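Local atomic coordinates of mannitol dehydrogenase (Pseudomonas fluorescens, PDB entry 1LJ8), a protein that is a long-chain dehydrogenase that probably catalyses the NAD-dependent oxidation of D-mannitol at C2 to fructose. Residues Gly35-Arg39 against Ala40-Tyr44; Tyr45-Ala48 against Leu49-Gly53; Asp74-Gly78 against Gln79-Phe83. All blocks are in the same frame, centred on the assembly; numbering follows the deposited sequence.

Contact 1. Residues Gly35-Arg39 against Ala40-Tyr44; sequences GGFHR and AHQAY. With NAD (nicotinamide-adenine-dinucleotide), chain B.
F37 and H41 form an offset stack, their ring planes 22° apart and their centroids 4.7 Å from each other. Both carry CG anti to the backbone N (chi1 -173° for F37, -172° for H41), which sets the side chains side by side and pointing the same way. H41 CB also lies over the phenyl face as a CH-pi contact. On the opposite face of F37 lies the nicotinamide, with NAD C5N 3.4 Å from F37 CE1, so the phenyl ring is held between cofactor and histidine.

The polar side-chain contacts run through Q42. Its chain bends at CG, and the amide reaches two histidines. H38 ND1 donates to Q42 OE1 (2.9 Å), with OE1 in the imidazole plane but the donor well above the amide plane. Q42 NE2 in turn donates to H41 ND1 (3.0 Å), while H41 NE2 is bonded to the carbonyl of Q263.

Backbone groups grip the pyrophosphate: G36 N donates to NAD O2A (3.0 Å) and F37 N to NAD O2N (2.9 Å). These amides lie at the N-terminal end of the helix that F37 belongs to and follow the bare CA of G35, as in the glycine-rich turn of Rossmann folds; the helix end would probably favour the phosphate charge. Further along, A40 N bonds G36 O, whereas A43 N reaches back five residues to H38 O (2.9 Å), a nearly straight bond across the break at H41 where helix 42-50 begins.

R39 NE donates to G35 O, and its NH1 reaches W254 O. Around this core, H38, R39 and A43 rest on I102 of strand 96-107, A40 touches V256 and C258 of strand 256-258, and F37 and H41 pack on V229 of strand 227-230.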
ATOM      1  N   GLY A  35       8.556  -4.424  -2.625  1.00 13.33           N
ATOM      2  CA  GLY A  35       7.578  -5.492  -2.724  1.00 12.25           C
ATOM      3  C   GLY A  35       7.041  -5.506  -4.142  1.00 13.93           C
ATOM      4  O   GLY A  35       7.801  -5.266  -5.116  1.00 14.64           O
ATOM      5  N   GLY A  36       5.746  -5.791  -4.266  1.00 11.14           N
ATOM      6  CA  GLY A  36       5.158  -5.793  -5.590  1.00 10.37           C
ATOM      7  C   GLY A  36       4.844  -4.400  -6.106  1.00 11.78           C
ATOM      8  O   GLY A  36       5.210  -4.028  -7.222  1.00 11.07           O
ATOM      9  N   PHE A  37       4.178  -3.590  -5.292  1.00 10.56           N
ATOM     10  CA  PHE A  37       3.754  -2.277  -5.787  1.00 10.93           C
ATOM     11  C   PHE A  37       4.875  -1.371  -6.244  1.00 10.98           C
ATOM     12  O   PHE A  37       4.787  -0.728  -7.289  1.00 10.44           O
ATOM     13  CB  PHE A  37       2.904  -1.538  -4.731  1.00 10.74           C
ATOM     14  CG  PHE A  37       2.317  -0.263  -5.251  1.00 11.40           C
ATOM     15  CD1 PHE A  37       1.428  -0.273  -6.344  1.00 11.67           C
ATOM     16  CD2 PHE A  37       2.695   0.943  -4.705  1.00 11.52           C
ATOM     17  CE1 PHE A  37       0.935   0.955  -6.868  1.00 11.73           C
ATOM     18  CE2 PHE A  37       2.225   2.167  -5.201  1.00 11.63           C
ATOM     19  CZ  PHE A  37       1.340   2.179  -6.291  1.00 11.69           C
ATOM     20  N   HIS A  38       5.956  -1.325  -5.483  1.00 10.24           N
ATOM     21  CA  HIS A  38       7.068  -0.484  -5.913  1.00 11.03           C
ATOM     22  C   HIS A  38       7.524  -0.877  -7.309  1.00 11.01           C
ATOM     23  O   HIS A  38       7.788  -0.034  -8.167  1.00 12.00           O
ATOM     24  CB  HIS A  38       8.291  -0.656  -4.972  1.00 12.14           C
ATOM     25  CG  HIS A  38       9.542  -0.068  -5.543  1.00 12.06           C
ATOM     26  ND1 HIS A  38       9.712   1.298  -5.680  1.00 10.18           N
ATOM     27  CD2 HIS A  38      10.640  -0.650  -6.087  1.00 12.19           C
ATOM     28  CE1 HIS A  38      10.864   1.526  -6.293  1.00 12.58           C
ATOM     29  NE2 HIS A  38      11.445   0.364  -6.553  1.00 12.82           N
ATOM     30  N   ARG A  39       7.616  -2.181  -7.535  1.00 11.01           N
ATOM     31  CA  ARG A  39       8.102  -2.674  -8.809  1.00 10.68           C
ATOM     32  C   ARG A  39       7.144  -2.448  -9.970  1.00 12.03           C
ATOM     33  O   ARG A  39       7.589  -2.211 -11.109  1.00 12.99           O
ATOM     34  CB  ARG A  39       8.410  -4.194  -8.687  1.00 11.32           C
ATOM     35  CG  ARG A  39       9.522  -4.445  -7.614  1.00  8.81           C
ATOM     36  CD  ARG A  39      10.054  -5.875  -7.773  1.00  9.33           C
ATOM     37  NE  ARG A  39       8.990  -6.844  -7.461  1.00 12.45           N
ATOM     38  CZ  ARG A  39       8.931  -8.075  -7.981  1.00 11.62           C
ATOM     39  NH1 ARG A  39       9.880  -8.478  -8.835  1.00 12.76           N
ATOM     40  NH2 ARG A  39       7.910  -8.898  -7.656  1.00 12.64           N
ATOM     41  N   ALA A  40       5.850  -2.541  -9.697  1.00 10.99           N
ATOM     42  CA  ALA A  40       4.841  -2.368 -10.767  1.00 11.56           C
ATOM     43  C   ALA A  40       4.530  -0.912 -11.057  1.00 11.74           C
ATOM     44  O   ALA A  40       3.886  -0.609 -12.089  1.00 12.26           O
ATOM     45  CB  ALA A  40       3.522  -3.062 -10.341  1.00 12.03           C
ATOM     46  N   HIS A  41       4.980  -0.028 -10.179  1.00 10.64           N
ATOM     47  CA  HIS A  41       4.614   1.385 -10.283  1.00 11.30           C
ATOM     48  C   HIS A  41       5.821   2.297 -10.379  1.00 12.00           C
ATOM     49  O   HIS A  41       6.174   2.696 -11.473  1.00 12.28           O
ATOM     50  CB  HIS A  41       3.702   1.715  -9.073  1.00 12.45           C
ATOM     51  CG  HIS A  41       3.083   3.080  -9.110  1.00 12.37           C
ATOM     52  ND1 HIS A  41       3.668   4.167  -8.505  1.00 12.55           N
ATOM     53  CD2 HIS A  41       1.927   3.525  -9.679  1.00 13.32           C
ATOM     54  CE1 HIS A  41       2.901   5.236  -8.696  1.00 14.92           C
ATOM     55  NE2 HIS A  41       1.844   4.872  -9.415  1.00 13.71           N
ATOM     56  N   GLN A  42       6.492   2.618  -9.275  1.00 12.36           N
ATOM     57  CA  GLN A  42       7.653   3.509  -9.416  1.00 11.45           C
ATOM     58  C   GLN A  42       8.776   2.937 -10.276  1.00 11.64           C
ATOM     59  O   GLN A  42       9.365   3.664 -11.102  1.00 12.14           O
ATOM     60  CB  GLN A  42       8.262   3.875  -8.042  1.00 12.99           C
ATOM     61  CG  GLN A  42       7.261   4.528  -7.054  1.00 13.07           C
ATOM     62  CD  GLN A  42       6.670   3.488  -6.118  1.00 15.76           C
ATOM     63  OE1 GLN A  42       7.391   2.912  -5.290  1.00 13.04           O
ATOM     64  NE2 GLN A  42       5.364   3.223  -6.251  1.00 12.30           N
ATOM     65  N   ALA A  43       9.124   1.656 -10.096  1.00 11.81           N
ATOM     66  CA  ALA A  43      10.215   1.110 -10.924  1.00 10.73           C
ATOM     67  C   ALA A  43       9.754   1.026 -12.402  1.00 12.54           C
ATOM     68  O   ALA A  43      10.558   1.186 -13.337  1.00 10.91           O
ATOM     69  CB  ALA A  43      10.632  -0.293 -10.417  1.00  9.75           C
ATOM     70  N   TYR A  44       8.464   0.764 -12.588  1.00 11.44           N
ATOM     71  CA  TYR A  44       7.880   0.698 -13.934  1.00 11.52           C
ATOM     72  C   TYR A  44       8.050   2.069 -14.660  1.00 12.97           C
ATOM     73  O   TYR A  44       8.555   2.138 -15.783  1.00 13.43           O
ATOM     74  CB  TYR A  44       6.395   0.366 -13.791  1.00 12.62           C
ATOM     75  CG  TYR A  44       5.569   0.568 -15.047  1.00 12.52           C
ATOM     76  CD1 TYR A  44       5.647  -0.332 -16.112  1.00 15.51           C
ATOM     77  CD2 TYR A  44       4.740   1.677 -15.165  1.00 14.53           C
ATOM     78  CE1 TYR A  44       4.895  -0.112 -17.293  1.00 16.80           C
ATOM     79  CE2 TYR A  44       3.986   1.903 -16.336  1.00 15.45           C
ATOM     80  CZ  TYR A  44       4.083   0.993 -17.384  1.00 18.08           C
ATOM     81  OH  TYR A  44       3.334   1.201 -18.530  1.00 19.54           O
TER
HETATM   82  PA  NAD B1500       4.369  -6.418  -0.284  1.00 13.45           P
HETATM   83  O1A NAD B1500       3.865  -7.263   0.768  1.00 14.98           O
HETATM   84  O2A NAD B1500       4.788  -6.939  -1.617  1.00 12.44           O
HETATM   85  O5B NAD B1500       5.633  -5.590   0.232  1.00 14.96           O
HETATM   86  C5B NAD B1500       5.528  -4.798   1.455  1.00 16.33           C
HETATM   87  C4B NAD B1500       6.989  -4.329   1.611  1.00 17.10           C
HETATM   88  O4B NAD B1500       7.025  -3.449   2.810  1.00 17.37           O
HETATM   89  C3B NAD B1500       8.032  -5.439   1.988  1.00 16.09           C
HETATM   90  O3B NAD B1500       9.266  -5.063   1.350  1.00 16.04           O
HETATM   91  C2B NAD B1500       8.086  -5.359   3.521  1.00 18.74           C
HETATM   92  O2B NAD B1500       9.286  -5.893   4.066  1.00 20.22           O
HETATM   93  C1B NAD B1500       8.031  -3.857   3.729  1.00 16.89           C
HETATM   94  N9A NAD B1500       7.623  -3.430   5.029  1.00 16.81           N
HETATM   95  C8A NAD B1500       6.555  -3.804   5.820  1.00 16.37           C
HETATM   96  N7A NAD B1500       6.507  -3.135   6.950  1.00 16.65           N
HETATM   97  C5A NAD B1500       7.601  -2.285   6.885  1.00 16.72           C
HETATM   98  C6A NAD B1500       8.032  -1.329   7.811  1.00 15.10           C
HETATM   99  N6A NAD B1500       7.437  -1.036   8.968  1.00 17.97           N
HETATM  100  N1A NAD B1500       9.182  -0.611   7.510  1.00 15.92           N
HETATM  101  C2A NAD B1500       9.881  -0.824   6.323  1.00 17.07           C
HETATM  102  N3A NAD B1500       9.459  -1.753   5.379  1.00 18.60           N
HETATM  103  C4A NAD B1500       8.304  -2.462   5.722  1.00 17.29           C
HETATM  104  O3  NAD B1500       3.274  -5.286  -0.478  1.00 12.18           O
HETATM  105  PN  NAD B1500       2.906  -4.367  -1.745  1.00 12.57           P
HETATM  106  O1N NAD B1500       1.830  -5.011  -2.504  1.00 13.89           O
HETATM  107  O2N NAD B1500       4.158  -4.074  -2.448  1.00 13.14           O
HETATM  108  O5D NAD B1500       2.266  -3.096  -1.065  1.00 11.96           O
HETATM  109  C5D NAD B1500       3.122  -2.275  -0.282  1.00 11.80           C
HETATM  110  C4D NAD B1500       2.405  -1.007  -0.109  1.00 12.93           C
HETATM  111  O4D NAD B1500       2.298  -0.221  -1.313  1.00 12.22           O
HETATM  112  C3D NAD B1500       0.954  -1.046   0.493  1.00 13.01           C
HETATM  113  O3D NAD B1500       0.955  -1.276   1.898  1.00 11.71           O
HETATM  114  C2D NAD B1500       0.348   0.263   0.026  1.00 11.01           C
HETATM  115  O2D NAD B1500       0.606   1.313   0.949  1.00 10.34           O
HETATM  116  C1D NAD B1500       1.035   0.502  -1.342  1.00 12.25           C
HETATM  117  N1N NAD B1500       0.225   0.103  -2.510  1.00 11.57           N
HETATM  118  C2N NAD B1500      -0.005  -1.223  -2.920  1.00 10.99           C
HETATM  119  C3N NAD B1500      -0.858  -1.430  -3.973  1.00 13.12           C
HETATM  120  C7N NAD B1500      -1.149  -2.878  -4.411  1.00 13.05           C
HETATM  121  O7N NAD B1500      -2.074  -3.045  -5.220  1.00 10.18           O
HETATM  122  N7N NAD B1500      -0.499  -3.896  -3.887  1.00 10.98           N
HETATM  123  C4N NAD B1500      -1.535  -0.300  -4.645  1.00 13.42           C
HETATM  124  C5N NAD B1500      -1.238   1.028  -4.211  1.00 12.27           C
HETATM  125  C6N NAD B1500      -0.347   1.260  -3.125  1.00 10.18           C

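Contact 2. Residues Tyr45-Ala48 against Leu49-Gly53; sequences YTDA and LMNTG
Y45-A48 and L49-G53 meet as successive turns at the C-terminal end of helix 42-50 in the Rossmann domain, a local contact made by residues three to five apart. Three backbone bonds of the i to i+4 kind establish it: L49 N to Y45 O, M50 N to T46 O and N51 N to D47 O, the last at 2.9 Å. On one flank T46 CG2 meets CE of selenomethionine M50 at 3.9 Å; the two side chains run alongside each other, M50 fully extended beyond CG.

On another flank D47 and N51 are linked by water. The water donates to D47 OD2 (2.7 Å) and accepts from N51 ND2 (3.1 Å), while carboxylate and amide stand 81° apart. Their other oxygens are held from outside, D47 OD1 by Y20 OH and G100 N, and N51 OD1 by A19 N, which fixes both groups against the segment around A19 and Y20, and D47 also against strand 96-107.

At the exit L49 O accepts from T52 N (2.9 Å). G53 N then returns to M50 O (2.9 Å), and with phi at 90° G53 completes the Schellman motif that typically terminates an alpha-helix.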
ATOM      1  N   TYR A  45       7.615   3.165 -14.031  1.00 11.84           N
ATOM      2  CA  TYR A  45       7.745   4.476 -14.694  1.00 10.85           C
ATOM      3  C   TYR A  45       9.199   4.880 -14.889  1.00 11.20           C
ATOM      4  O   TYR A  45       9.554   5.483 -15.884  1.00 11.92           O
ATOM      5  CB  TYR A  45       7.044   5.561 -13.884  1.00 12.19           C
ATOM      6  CG  TYR A  45       5.529   5.576 -14.009  1.00 12.37           C
ATOM      7  CD1 TYR A  45       4.716   5.213 -12.933  1.00 12.12           C
ATOM      8  CD2 TYR A  45       4.916   6.061 -15.178  1.00 13.53           C
ATOM      9  CE1 TYR A  45       3.330   5.330 -12.996  1.00 13.86           C
ATOM     10  CE2 TYR A  45       3.541   6.209 -15.248  1.00 13.24           C
ATOM     11  CZ  TYR A  45       2.748   5.837 -14.151  1.00 14.86           C
ATOM     12  OH  TYR A  45       1.382   5.981 -14.193  1.00 15.33           O
ATOM     13  N   THR A  46      10.057   4.555 -13.930  1.00 11.65           N
ATOM     14  CA  THR A  46      11.449   4.922 -14.064  1.00 11.91           C
ATOM     15  C   THR A  46      12.105   4.153 -15.226  1.00 12.88           C
ATOM     16  O   THR A  46      12.884   4.714 -15.986  1.00 13.29           O
ATOM     17  CB  THR A  46      12.182   4.679 -12.734  1.00 11.23           C
ATOM     18  OG1 THR A  46      11.493   5.412 -11.700  1.00 12.24           O
ATOM     19  CG2 THR A  46      13.623   5.163 -12.855  1.00 12.86           C
ATOM     20  N   ASP A  47      11.733   2.892 -15.393  1.00 12.45           N
ATOM     21  CA  ASP A  47      12.261   2.056 -16.471  1.00 12.41           C
ATOM     22  C   ASP A  47      11.714   2.636 -17.791  1.00 13.80           C
ATOM     23  O   ASP A  47      12.465   2.737 -18.787  1.00 13.51           O
ATOM     24  CB  ASP A  47      11.778   0.591 -16.270  1.00 13.32           C
ATOM     25  CG  ASP A  47      12.097  -0.317 -17.455  1.00 14.41           C
ATOM     26  OD1 ASP A  47      13.216  -0.880 -17.470  1.00 14.66           O
ATOM     27  OD2 ASP A  47      11.233  -0.484 -18.365  1.00 13.61           O
ATOM     28  N   ALA A  48      10.449   3.056 -17.797  1.00 12.81           N
ATOM     29  CA  ALA A  48       9.856   3.622 -19.033  1.00 13.90           C
ATOM     30  C   ALA A  48      10.629   4.888 -19.459  1.00 15.21           C
ATOM     31  O   ALA A  48      10.863   5.109 -20.660  1.00 16.01           O
ATOM     32  CB  ALA A  48       8.353   3.954 -18.819  1.00 13.13           C
ATOM     33  N   LEU A  49      11.031   5.715 -18.495  1.00 14.41           N
ATOM     34  CA  LEU A  49      11.791   6.950 -18.797  1.00 14.70           C
ATOM     35  C   LEU A  49      13.149   6.577 -19.393  1.00 15.50           C
ATOM     36  O   LEU A  49      13.598   7.170 -20.388  1.00 15.61           O
ATOM     37  CB  LEU A  49      12.049   7.775 -17.517  1.00 13.03           C
ATOM     38  CG  LEU A  49      12.837   9.100 -17.704  1.00 14.03           C
ATOM     39  CD1 LEU A  49      12.052  10.072 -18.596  1.00 16.09           C
ATOM     40  CD2 LEU A  49      13.022   9.730 -16.357  1.00 14.94           C
HETATM   41  N   MSE A  50      13.812   5.608 -18.771  1.00 13.84           N
HETATM   42  CA  MSE A  50      15.133   5.148 -19.241  1.00 15.21           C
HETATM   43  C   MSE A  50      15.036   4.628 -20.657  1.00 16.23           C
HETATM   44  O   MSE A  50      15.961   4.829 -21.448  1.00 17.15           O
HETATM   45  CB  MSE A  50      15.677   4.049 -18.290  1.00 14.39           C
HETATM   46  CG  MSE A  50      16.075   4.663 -16.977  1.00 15.72           C
HETATM   47 SE   MSE A  50      16.736   3.193 -15.868  1.00 26.40          SE
HETATM   48  CE  MSE A  50      17.077   4.090 -14.310  1.00 16.70           C
ATOM     49  N   ASN A  51      13.914   4.008 -20.995  1.00 15.79           N
ATOM     50  CA  ASN A  51      13.752   3.501 -22.366  1.00 20.27           C
ATOM     51  C   ASN A  51      13.655   4.621 -23.398  1.00 20.24           C
ATOM     52  O   ASN A  51      13.794   4.346 -24.602  1.00 21.69           O
ATOM     53  CB  ASN A  51      12.552   2.587 -22.496  1.00 17.44           C
ATOM     54  CG  ASN A  51      12.847   1.190 -21.975  1.00 18.78           C
ATOM     55  OD1 ASN A  51      13.998   0.773 -21.916  1.00 19.82           O
ATOM     56  ND2 ASN A  51      11.816   0.472 -21.620  1.00 19.74           N
ATOM     57  N   THR A  52      13.427   5.857 -22.947  1.00 20.99           N
ATOM     58  CA  THR A  52      13.383   6.991 -23.890  1.00 21.55           C
ATOM     59  C   THR A  52      14.785   7.577 -24.020  1.00 22.25           C
ATOM     60  O   THR A  52      14.984   8.530 -24.791  1.00 23.23           O
ATOM     61  CB  THR A  52      12.464   8.184 -23.450  1.00 20.11           C
ATOM     62  OG1 THR A  52      12.992   8.790 -22.258  1.00 20.68           O
ATOM     63  CG2 THR A  52      11.018   7.718 -23.218  1.00 22.06           C
ATOM     64  N   GLY A  53      15.725   7.030 -23.257  1.00 21.89           N
ATOM     65  CA  GLY A  53      17.106   7.472 -23.272  1.00 22.91           C
ATOM     66  C   GLY A  53      17.455   8.586 -22.290  1.00 25.46           C
ATOM     67  O   GLY A  53      18.502   9.229 -22.421  1.00 26.31           O
TER
HETATM   68  O   HOH W   1      11.792  -2.320 -20.223  1.00 15.39           O

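Contact 3. Residues Asp74-Gly78 against Gln79-Phe83; sequences DDLAG and QDYLF
L76 O takes both Q79 N and Y81 N, each at 2.8 Å, as the end of helix 69-77 folds into a Schellman motif. Its C-prime residue is D80, whose phi is positive (62°); the second diagnostic bond runs from D80 N to A77 O. The two donors reach L76 O from opposite faces of its carbonyl plane, so one oxygen fastens the last helical turn to two points of the loop. Q79-L82 continues as a type I' turn that leads into strand 83-87.

The tight side is largely apolar. Y81 turns its ring flat over the helix end: A77 CA sits over the face, 4.1 Å from the ring centroid, and L76 CB touches Y81 CD2 at 3.7 Å. Beyond it L76 CD2 meets F83 CB at 3.9 Å, the two side chains running alongside one another, and F83 itself packs on I99 and I102 of strand 96-107. The buried polar member is Q79, with its chain extended (chi2 180°); NE2 donates to L82 O, which lies in the amide plane of Q79, and also to D252 OD1, while OE1 accepts from A253 N and K2 NZ. This crowd of partners fixes the rotation of the amide.

The loose side is the outer rim, where G78 and D80 are exposed. D80 directs its CB away from the helix, and its OD2 bonds K5 N. Its other carboxylate oxygen is tied back through solvent: one water donates to D80 OD1 at 2.7 Å and to A77 O at 3.2 Å.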
ATOM      1  N   ASP A  74      17.543 -12.061  -2.581  1.00 13.23           N
ATOM      2  CA  ASP A  74      18.177 -13.228  -3.189  1.00 13.35           C
ATOM      3  C   ASP A  74      17.564 -13.554  -4.552  1.00 13.29           C
ATOM      4  O   ASP A  74      18.295 -13.813  -5.506  1.00 13.63           O
ATOM      5  CB  ASP A  74      18.049 -14.453  -2.281  1.00 15.65           C
ATOM      6  CG  ASP A  74      18.894 -14.343  -1.004  1.00 17.04           C
ATOM      7  OD1 ASP A  74      19.767 -13.464  -0.927  1.00 15.36           O
ATOM      8  OD2 ASP A  74      18.674 -15.183  -0.100  1.00 17.70           O
ATOM      9  N   ASP A  75      16.236 -13.477  -4.651  1.00 13.32           N
ATOM     10  CA  ASP A  75      15.556 -13.799  -5.908  1.00 14.35           C
ATOM     11  C   ASP A  75      15.958 -12.803  -6.976  1.00 15.63           C
ATOM     12  O   ASP A  75      16.231 -13.201  -8.128  1.00 15.87           O
ATOM     13  CB  ASP A  75      14.022 -13.788  -5.756  1.00 15.73           C
ATOM     14  CG  ASP A  75      13.473 -15.041  -5.019  1.00 17.69           C
ATOM     15  OD1 ASP A  75      14.201 -16.038  -4.848  1.00 17.54           O
ATOM     16  OD2 ASP A  75      12.290 -15.009  -4.631  1.00 17.63           O
ATOM     17  N   LEU A  76      15.983 -11.509  -6.623  1.00 14.45           N
ATOM     18  CA  LEU A  76      16.366 -10.519  -7.611  1.00 14.07           C
ATOM     19  C   LEU A  76      17.870 -10.637  -7.949  1.00 14.34           C
ATOM     20  O   LEU A  76      18.247 -10.558  -9.116  1.00 14.94           O
ATOM     21  CB  LEU A  76      16.068  -9.084  -7.127  1.00 14.60           C
ATOM     22  CG  LEU A  76      14.598  -8.703  -7.010  1.00 15.28           C
ATOM     23  CD1 LEU A  76      14.501  -7.291  -6.436  1.00 16.56           C
ATOM     24  CD2 LEU A  76      13.922  -8.796  -8.385  1.00 19.37           C
ATOM     25  N   ALA A  77      18.724 -10.812  -6.934  1.00 13.76           N
ATOM     26  CA  ALA A  77      20.170 -10.905  -7.198  1.00 14.00           C
ATOM     27  C   ALA A  77      20.470 -12.071  -8.125  1.00 14.27           C
ATOM     28  O   ALA A  77      21.386 -11.987  -8.943  1.00 13.76           O
ATOM     29  CB  ALA A  77      20.948 -11.056  -5.907  1.00 13.43           C
ATOM     30  N   GLY A  78      19.698 -13.152  -8.013  1.00 15.44           N
ATOM     31  CA  GLY A  78      19.934 -14.295  -8.892  1.00 15.98           C
ATOM     32  C   GLY A  78      19.529 -14.016 -10.336  1.00 15.36           C
ATOM     33  O   GLY A  78      19.774 -14.823 -11.244  1.00 15.28           O
ATOM     34  N   GLN A  79      18.919 -12.855 -10.566  1.00 14.27           N
ATOM     35  CA  GLN A  79      18.488 -12.444 -11.908  1.00 13.51           C
ATOM     36  C   GLN A  79      19.197 -11.125 -12.326  1.00 14.33           C
ATOM     37  O   GLN A  79      18.776 -10.457 -13.280  1.00 12.21           O
ATOM     38  CB  GLN A  79      16.945 -12.265 -11.950  1.00 13.12           C
ATOM     39  CG  GLN A  79      16.310 -13.609 -11.704  1.00 14.19           C
ATOM     40  CD  GLN A  79      14.783 -13.661 -11.700  1.00 13.81           C
ATOM     41  OE1 GLN A  79      14.237 -14.750 -11.619  1.00 14.39           O
ATOM     42  NE2 GLN A  79      14.097 -12.499 -11.773  1.00 11.95           N
ATOM     43  N   ASP A  80      20.280 -10.783 -11.625  1.00 13.73           N
ATOM     44  CA  ASP A  80      21.058  -9.570 -11.917  1.00 14.19           C
ATOM     45  C   ASP A  80      20.150  -8.342 -11.725  1.00 14.49           C
ATOM     46  O   ASP A  80      20.313  -7.303 -12.364  1.00 14.43           O
ATOM     47  CB  ASP A  80      21.598  -9.625 -13.358  1.00 16.24           C
ATOM     48  CG  ASP A  80      22.517 -10.811 -13.599  1.00 16.44           C
ATOM     49  OD1 ASP A  80      23.474 -10.983 -12.791  1.00 18.96           O
ATOM     50  OD2 ASP A  80      22.268 -11.572 -14.578  1.00 17.01           O
ATOM     51  N   TYR A  81      19.208  -8.494 -10.810  1.00 12.95           N
ATOM     52  CA  TYR A  81      18.230  -7.469 -10.442  1.00 14.01           C
ATOM     53  C   TYR A  81      17.179  -7.161 -11.504  1.00 14.76           C
ATOM     54  O   TYR A  81      16.363  -6.244 -11.350  1.00 14.64           O
ATOM     55  CB  TYR A  81      18.917  -6.202  -9.905  1.00 13.83           C
ATOM     56  CG  TYR A  81      19.421  -6.453  -8.494  1.00 14.70           C
ATOM     57  CD1 TYR A  81      20.727  -6.878  -8.266  1.00 14.09           C
ATOM     58  CD2 TYR A  81      18.542  -6.405  -7.397  1.00 14.38           C
ATOM     59  CE1 TYR A  81      21.139  -7.283  -6.960  1.00 15.81           C
ATOM     60  CE2 TYR A  81      18.956  -6.790  -6.113  1.00 15.40           C
ATOM     61  CZ  TYR A  81      20.254  -7.239  -5.911  1.00 15.31           C
ATOM     62  OH  TYR A  81      20.631  -7.700  -4.645  1.00 17.67           O
ATOM     63  N   LEU A  82      17.122  -8.007 -12.530  1.00 12.90           N
ATOM     64  CA  LEU A  82      16.064  -7.878 -13.548  1.00 13.57           C
ATOM     65  C   LEU A  82      14.797  -8.646 -13.039  1.00 14.25           C
ATOM     66  O   LEU A  82      14.915  -9.601 -12.285  1.00 13.15           O
ATOM     67  CB  LEU A  82      16.508  -8.533 -14.879  1.00 12.52           C
ATOM     68  CG  LEU A  82      17.737  -7.926 -15.570  1.00 15.00           C
ATOM     69  CD1 LEU A  82      18.152  -8.786 -16.782  1.00 13.15           C
ATOM     70  CD2 LEU A  82      17.434  -6.509 -16.000  1.00 14.29           C
ATOM     71  N   PHE A  83      13.591  -8.221 -13.439  1.00 12.91           N
ATOM     72  CA  PHE A  83      12.383  -8.951 -13.067  1.00 11.19           C
ATOM     73  C   PHE A  83      11.371  -8.658 -14.155  1.00 10.61           C
ATOM     74  O   PHE A  83      11.493  -7.638 -14.850  1.00 11.56           O
ATOM     75  CB  PHE A  83      11.845  -8.555 -11.675  1.00 10.94           C
ATOM     76  CG  PHE A  83      11.465  -7.104 -11.534  1.00 11.55           C
ATOM     77  CD1 PHE A  83      10.148  -6.691 -11.818  1.00 11.82           C
ATOM     78  CD2 PHE A  83      12.412  -6.159 -11.161  1.00 12.44           C
ATOM     79  CE1 PHE A  83       9.787  -5.332 -11.734  1.00 11.31           C
ATOM     80  CE2 PHE A  83      12.077  -4.789 -11.068  1.00 11.42           C
ATOM     81  CZ  PHE A  83      10.749  -4.363 -11.360  1.00 10.07           C
TER
HETATM   82  O   HOH W   2      23.088 -13.220 -11.305  1.00 41.91           O

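All three contacts belong to the Rossmann domain and follow one another along the chain. Contacts 1 and 2 adjoin in sequence and share helix 42-50, with centres 14 Å apart: contact 1 lies at the cofactor end, contact 2 at the distal end that leads towards strand 59-64. Contact 3 comes after that strand, where helix 69-77 turns into strand 83-87. Its centre is 15 Å from that of contact 1, and the two touch, R39 NH1 lying 3.4 Å from F83 CG in a cation-pi pair. Contacts 2 and 3 stay about 7 Å apart at their nearest atoms. The NAD-binding turn of contact 1 thus leads on into helix 42-50, which ends at contact 2.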